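Local coordinates for transcription factor MBP1 (Magnaporthe oryzae, PDB 4UX5), which binds DNA through the winged helix-turn-helix domain at its N-terminal end and probably activates transcription by RNA polymerase II, at residues N48-L53 with Q87-P92. Sequence-based numbering, arbitrary orientation.
Sequences NATHIL and QGTWIP. With nucleotides of chain C.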
ATOM      1  N   ASN A  48     -13.639   4.664   6.472  1.00 35.31           N
ATOM      2  CA  ASN A  48     -12.775   5.039   5.356  1.00 32.94           C
ATOM      3  C   ASN A  48     -12.681   6.556   5.196  1.00 33.55           C
ATOM      4  O   ASN A  48     -13.623   7.199   4.731  1.00 30.58           O
ATOM      5  CB  ASN A  48     -13.285   4.398   4.063  1.00 29.72           C
ATOM      6  CG  ASN A  48     -12.242   4.383   2.960  1.00 34.62           C
ATOM      7  OD1 ASN A  48     -11.531   5.362   2.743  1.00 36.70           O
ATOM      8  ND2 ASN A  48     -12.142   3.259   2.258  1.00 32.94           N
ATOM      9  N   ALA A  49     -11.541   7.120   5.581  1.00 31.59           N
ATOM     10  CA  ALA A  49     -11.337   8.565   5.528  1.00 33.73           C
ATOM     11  C   ALA A  49     -11.261   9.071   4.092  1.00 33.41           C
ATOM     12  O   ALA A  49     -11.567  10.230   3.817  1.00 35.05           O
ATOM     13  CB  ALA A  49     -10.077   8.951   6.287  1.00 39.33           C
ATOM     14  N   THR A  50     -10.850   8.198   3.179  1.00 31.73           N
ATOM     15  CA  THR A  50     -10.767   8.555   1.768  1.00 31.64           C
ATOM     16  C   THR A  50     -12.166   8.721   1.185  1.00 30.94           C
ATOM     17  O   THR A  50     -12.402   9.599   0.357  1.00 48.32           O
ATOM     18  CB  THR A  50      -9.984   7.498   0.960  1.00 34.09           C
ATOM     19  OG1 THR A  50      -8.740   7.224   1.614  1.00 31.59           O
ATOM     20  CG2 THR A  50      -9.710   7.986  -0.454  1.00 33.99           C
ATOM     21  N   HIS A  51     -13.092   7.876   1.628  1.00 29.67           N
ATOM     22  CA  HIS A  51     -14.489   7.980   1.219  1.00 29.60           C
ATOM     23  C   HIS A  51     -15.120   9.272   1.729  1.00 35.72           C
ATOM     24  O   HIS A  51     -15.944   9.884   1.050  1.00 36.35           O
ATOM     25  CB  HIS A  51     -15.296   6.783   1.727  1.00 36.37           C
ATOM     26  CG  HIS A  51     -14.930   5.482   1.086  1.00 34.80           C
ATOM     27  ND1 HIS A  51     -15.437   4.274   1.515  1.00 33.47           N
ATOM     28  CD2 HIS A  51     -14.112   5.195   0.045  1.00 29.53           C
ATOM     29  CE1 HIS A  51     -14.946   3.301   0.771  1.00 25.45           C
ATOM     30  NE2 HIS A  51     -14.139   3.833  -0.130  1.00 29.43           N
ATOM     31  N   ILE A  52     -14.735   9.673   2.938  1.00 33.02           N
ATOM     32  CA  ILE A  52     -15.271  10.881   3.555  1.00 35.73           C
ATOM     33  C   ILE A  52     -14.819  12.122   2.793  1.00 37.50           C
ATOM     34  O   ILE A  52     -15.634  12.970   2.437  1.00 39.27           O
ATOM     35  CB  ILE A  52     -14.844  10.999   5.032  1.00 37.17           C
ATOM     36  CG1 ILE A  52     -15.396   9.824   5.844  1.00 35.98           C
ATOM     37  CG2 ILE A  52     -15.317  12.319   5.620  1.00 40.67           C
ATOM     38  CD1 ILE A  52     -14.967   9.826   7.295  1.00 37.53           C
ATOM     39  N   LEU A  53     -13.518  12.217   2.536  1.00 44.36           N
ATOM     40  CA  LEU A  53     -12.964  13.357   1.813  1.00 39.62           C
ATOM     41  C   LEU A  53     -13.468  13.414   0.371  1.00 48.19           C
ATOM     42  O   LEU A  53     -13.543  14.489  -0.221  1.00 52.77           O
ATOM     43  CB  LEU A  53     -11.435  13.312   1.841  1.00 40.17           C
ATOM     44  CG  LEU A  53     -10.810  13.498   3.224  1.00 43.49           C
ATOM     45  CD1 LEU A  53      -9.293  13.414   3.149  1.00 42.91           C
ATOM     46  CD2 LEU A  53     -11.251  14.820   3.843  1.00 45.42           C
ATOM     47  N   GLN A  87     -10.603   0.169  -0.854  1.00 27.58           N
ATOM     48  CA  GLN A  87      -9.313   0.832  -0.675  1.00 27.52           C
ATOM     49  C   GLN A  87      -9.440   2.220  -0.060  1.00 31.87           C
ATOM     50  O   GLN A  87     -10.476   2.872  -0.171  1.00 33.86           O
ATOM     51  CB  GLN A  87      -8.580   0.950  -2.009  1.00 28.81           C
ATOM     52  CG  GLN A  87      -8.303  -0.358  -2.714  1.00 36.55           C
ATOM     53  CD  GLN A  87      -7.534  -0.144  -4.000  1.00 31.25           C
ATOM     54  OE1 GLN A  87      -6.313  -0.294  -4.036  1.00 43.03           O
ATOM     55  NE2 GLN A  87      -8.241   0.226  -5.060  1.00 32.27           N
ATOM     56  N   GLY A  88      -8.365   2.669   0.576  1.00 28.58           N
ATOM     57  CA  GLY A  88      -8.323   3.996   1.153  1.00 32.24           C
ATOM     58  C   GLY A  88      -7.605   4.015   2.485  1.00 33.98           C
ATOM     59  O   GLY A  88      -6.993   3.025   2.886  1.00 26.96           O
ATOM     60  N   THR A  89      -7.679   5.150   3.171  1.00 34.80           N
ATOM     61  CA  THR A  89      -7.060   5.297   4.481  1.00 31.91           C
ATOM     62  C   THR A  89      -8.109   5.157   5.576  1.00 33.10           C
ATOM     63  O   THR A  89      -9.052   5.943   5.647  1.00 38.04           O
ATOM     64  CB  THR A  89      -6.354   6.653   4.618  1.00 32.25           C
ATOM     65  OG1 THR A  89      -5.479   6.848   3.501  1.00 35.32           O
ATOM     66  CG2 THR A  89      -5.549   6.706   5.907  1.00 34.38           C
ATOM     67  N   TRP A  90      -7.940   4.151   6.427  1.00 31.30           N
ATOM     68  CA  TRP A  90      -8.923   3.859   7.463  1.00 32.29           C
ATOM     69  C   TRP A  90      -8.503   4.385   8.833  1.00 37.50           C
ATOM     70  O   TRP A  90      -7.342   4.272   9.228  1.00 40.51           O
ATOM     71  CB  TRP A  90      -9.176   2.354   7.532  1.00 30.99           C
ATOM     72  CG  TRP A  90      -9.861   1.818   6.311  1.00 29.88           C
ATOM     73  CD1 TRP A  90      -9.300   1.593   5.090  1.00 29.95           C
ATOM     74  CD2 TRP A  90     -11.238   1.441   6.196  1.00 24.14           C
ATOM     75  NE1 TRP A  90     -10.241   1.100   4.220  1.00 28.11           N
ATOM     76  CE2 TRP A  90     -11.439   0.995   4.876  1.00 24.27           C
ATOM     77  CE3 TRP A  90     -12.320   1.436   7.082  1.00 23.89           C
ATOM     78  CZ2 TRP A  90     -12.677   0.548   4.419  1.00 24.30           C
ATOM     79  CZ3 TRP A  90     -13.550   0.991   6.628  1.00 26.92           C
ATOM     80  CH2 TRP A  90     -13.717   0.552   5.307  1.00 28.97           C
ATOM     81  N   ILE A  91      -9.465   4.966   9.548  1.00 35.60           N
ATOM     82  CA  ILE A  91      -9.227   5.544  10.868  1.00 37.56           C
ATOM     83  C   ILE A  91     -10.372   5.186  11.818  1.00 38.04           C
ATOM     84  O   ILE A  91     -11.467   4.856  11.364  1.00 36.47           O
ATOM     85  CB  ILE A  91      -9.078   7.082  10.794  1.00 36.69           C
ATOM     86  CG1 ILE A  91     -10.318   7.717  10.160  1.00 37.05           C
ATOM     87  CG2 ILE A  91      -7.826   7.465  10.027  1.00 35.40           C
ATOM     88  CD1 ILE A  91     -10.230   9.226  10.038  1.00 37.76           C
ATOM     89  N   PRO A  92     -10.120   5.237  13.139  1.00 39.60           N
ATOM     90  CA  PRO A  92     -11.186   4.996  14.121  1.00 40.28           C
ATOM     91  C   PRO A  92     -12.380   5.931  13.932  1.00 36.64           C
ATOM     92  O   PRO A  92     -12.227   7.027  13.391  1.00 33.50           O
ATOM     93  CB  PRO A  92     -10.493   5.249  15.469  1.00 43.60           C
ATOM     94  CG  PRO A  92      -9.209   5.953  15.132  1.00 46.05           C
ATOM     95  CD  PRO A  92      -8.817   5.438  13.793  1.00 44.11           C
TER
ATOM     96  P    DC C   9      -9.949   6.089  -4.872  1.00 41.04           P
ATOM     97  OP1  DC C   9     -11.317   5.837  -4.364  1.00 44.61           O
ATOM     98  OP2  DC C   9      -9.673   7.287  -5.694  1.00 44.74           O
ATOM     99  O5'  DC C   9      -8.925   6.063  -3.643  1.00 41.11           O
ATOM    100  C5'  DC C   9      -8.958   4.979  -2.718  1.00 38.35           C
ATOM    101  C4'  DC C   9      -7.590   4.332  -2.575  1.00 41.08           C
ATOM    102  O4'  DC C   9      -7.262   3.617  -3.778  1.00 44.88           O
ATOM    103  C3'  DC C   9      -6.435   5.295  -2.382  1.00 37.69           C
ATOM    104  O3'  DC C   9      -6.291   5.595  -1.002  1.00 39.15           O
ATOM    105  C2'  DC C   9      -5.231   4.503  -2.913  1.00 34.83           C
ATOM    106  C1'  DC C   9      -5.861   3.461  -3.850  1.00 30.24           C
ATOM    107  N1   DC C   9      -5.444   3.592  -5.283  1.00 30.72           N
ATOM    108  C2   DC C   9      -4.403   2.798  -5.784  1.00 31.55           C
ATOM    109  O2   DC C   9      -3.830   2.004  -5.028  1.00 31.79           O
ATOM    110  N3   DC C   9      -4.047   2.926  -7.085  1.00 32.44           N
ATOM    111  C4   DC C   9      -4.685   3.792  -7.869  1.00 32.41           C
ATOM    112  N4   DC C   9      -4.298   3.881  -9.145  1.00 33.64           N
ATOM    113  C5   DC C   9      -5.747   4.608  -7.382  1.00 36.50           C
ATOM    114  C6   DC C   9      -6.092   4.475  -6.095  1.00 30.77           C
ATOM    115  P    DG C   8     -13.748   2.389  -8.851  1.00 48.78           P
ATOM    116  OP1  DG C   8     -14.893   2.316  -7.916  1.00 53.26           O
ATOM    117  OP2  DG C   8     -13.884   3.106 -10.139  1.00 51.81           O
ATOM    118  O5'  DG C   8     -12.492   3.002  -8.078  1.00 33.72           O
ATOM    119  C5'  DG C   8     -12.130   2.480  -6.810  1.00 36.76           C
ATOM    120  C4'  DG C   8     -10.713   2.872  -6.440  1.00 36.98           C
ATOM    121  O4'  DG C   8      -9.760   2.037  -7.159  1.00 37.65           O
ATOM    122  C3'  DG C   8     -10.324   4.320  -6.766  1.00 38.14           C
ATOM    123  O3'  DG C   8      -9.507   4.814  -5.736  1.00 41.27           O
ATOM    124  C2'  DG C   8      -9.505   4.150  -8.038  1.00 38.58           C
ATOM    125  C1'  DG C   8      -8.764   2.882  -7.672  1.00 37.75           C
ATOM    126  N9   DG C   8      -8.082   2.232  -8.782  1.00 36.94           N
ATOM    127  C8   DG C   8      -8.285   2.441 -10.122  1.00 39.10           C
ATOM    128  N7   DG C   8      -7.508   1.719 -10.884  1.00 40.17           N
ATOM    129  C5   DG C   8      -6.737   0.990  -9.987  1.00 38.17           C
ATOM    130  C6   DG C   8      -5.718   0.038 -10.224  1.00 35.70           C
ATOM    131  O6   DG C   8      -5.281  -0.361 -11.312  1.00 48.55           O
ATOM    132  N1   DG C   8      -5.193  -0.462  -9.034  1.00 35.06           N
ATOM    133  C2   DG C   8      -5.605  -0.089  -7.776  1.00 40.33           C
ATOM    134  N2   DG C   8      -4.983  -0.678  -6.744  1.00 33.46           N
ATOM    135  N3   DG C   8      -6.558   0.802  -7.543  1.00 32.59           N
ATOM    136  C4   DG C   8      -7.076   1.298  -8.690  1.00 36.77           C
ATOM    137  P    DG C  10      -5.754   7.036  -0.536  1.00 30.61           P
ATOM    138  OP1  DG C  10      -6.247   7.269   0.842  1.00 40.88           O
ATOM    139  OP2  DG C  10      -6.067   8.000  -1.614  1.00 33.98           O
ATOM    140  O5'  DG C  10      -4.171   6.845  -0.444  1.00 30.93           O
ATOM    141  C5'  DG C  10      -3.629   5.863   0.431  1.00 37.86           C
ATOM    142  C4'  DG C  10      -2.270   5.384  -0.055  1.00 39.30           C
ATOM    143  O4'  DG C  10      -2.346   5.039  -1.465  1.00 38.09           O
ATOM    144  C3'  DG C  10      -1.141   6.404   0.067  1.00 40.25           C
ATOM    145  O3'  DG C  10       0.053   5.743   0.435  1.00 45.86           O
ATOM    146  C2'  DG C  10      -1.046   6.972  -1.344  1.00 38.06           C
ATOM    147  C1'  DG C  10      -1.346   5.737  -2.174  1.00 38.84           C
ATOM    148  N9   DG C  10      -1.848   6.042  -3.506  1.00 37.63           N
ATOM    149  C8   DG C  10      -2.887   6.882  -3.824  1.00 33.56           C
ATOM    150  N7   DG C  10      -3.113   6.966  -5.105  1.00 31.58           N
ATOM    151  C5   DG C  10      -2.162   6.129  -5.673  1.00 37.52           C
ATOM    152  C6   DG C  10      -1.920   5.816  -7.031  1.00 33.39           C
ATOM    153  O6   DG C  10      -2.519   6.233  -8.032  1.00 33.59           O
ATOM    154  N1   DG C  10      -0.859   4.923  -7.173  1.00 34.60           N
ATOM    155  C2   DG C  10      -0.128   4.399  -6.134  1.00 38.25           C
ATOM    156  N2   DG C  10       0.857   3.552  -6.467  1.00 36.50           N
ATOM    157  N3   DG C  10      -0.346   4.683  -4.856  1.00 38.11           N
ATOM    158  C4   DG C  10      -1.375   5.553  -4.702  1.00 38.01           C
TER
HETATM  159  O   HOH W   1     -12.081   3.644  -2.394  1.00 48.93           O
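Thr50 and Thr89 converge on one phosphate of chain C where the first helix of the winged helix-turn-helix domain, 49-55, meets wing strand 88-91. OP1 of DG10 of chain C takes a hydrogen bond from Thr50 OG1 (2.6 Å) and another from Thr89 OG1 (2.8 Å). Thr50 OG1 also accepts from Thr89 N at 2.8 Å, a nearly straight bond (162°), so the strand backbone fixes the DNA-facing hydroxyl. Gly88 CA lies 3.3 Å from Thr50 OG1. The residue before Gly88, Gln87, reaches the minor-groove edge of DG8 of chain C: its OE1 accepts from the guanine N2 (3.0 Å), while its NE2 donates to N3 (3.1 Å). Gly81 N and Gly84 O hold the same amide. A water within hydrogen-bonding distance of Gln87 O, His51 NE2 and OP1 of DC9 of chain C probably links them.

Behind this shell, Asn48 caps the helix, its OD1 accepting from His51 N and, weakly, from Thr50 N. Where Asn48 pairs with Trp90, the backbone sets CB over the six-membered ring in a CH-pi contact, while CG anti to the backbone N (chi1 -163°) turns the amide toward Gln87. Asn48 ND2 donates to Gln87 O at 3.0 Å, from above the carbonyl plane, and so ties the helix start to the DNA-reading residue. Ala49 N bonds to Thr89 O (2.8 Å), and Ala49 CB packs against Ile91 CD1.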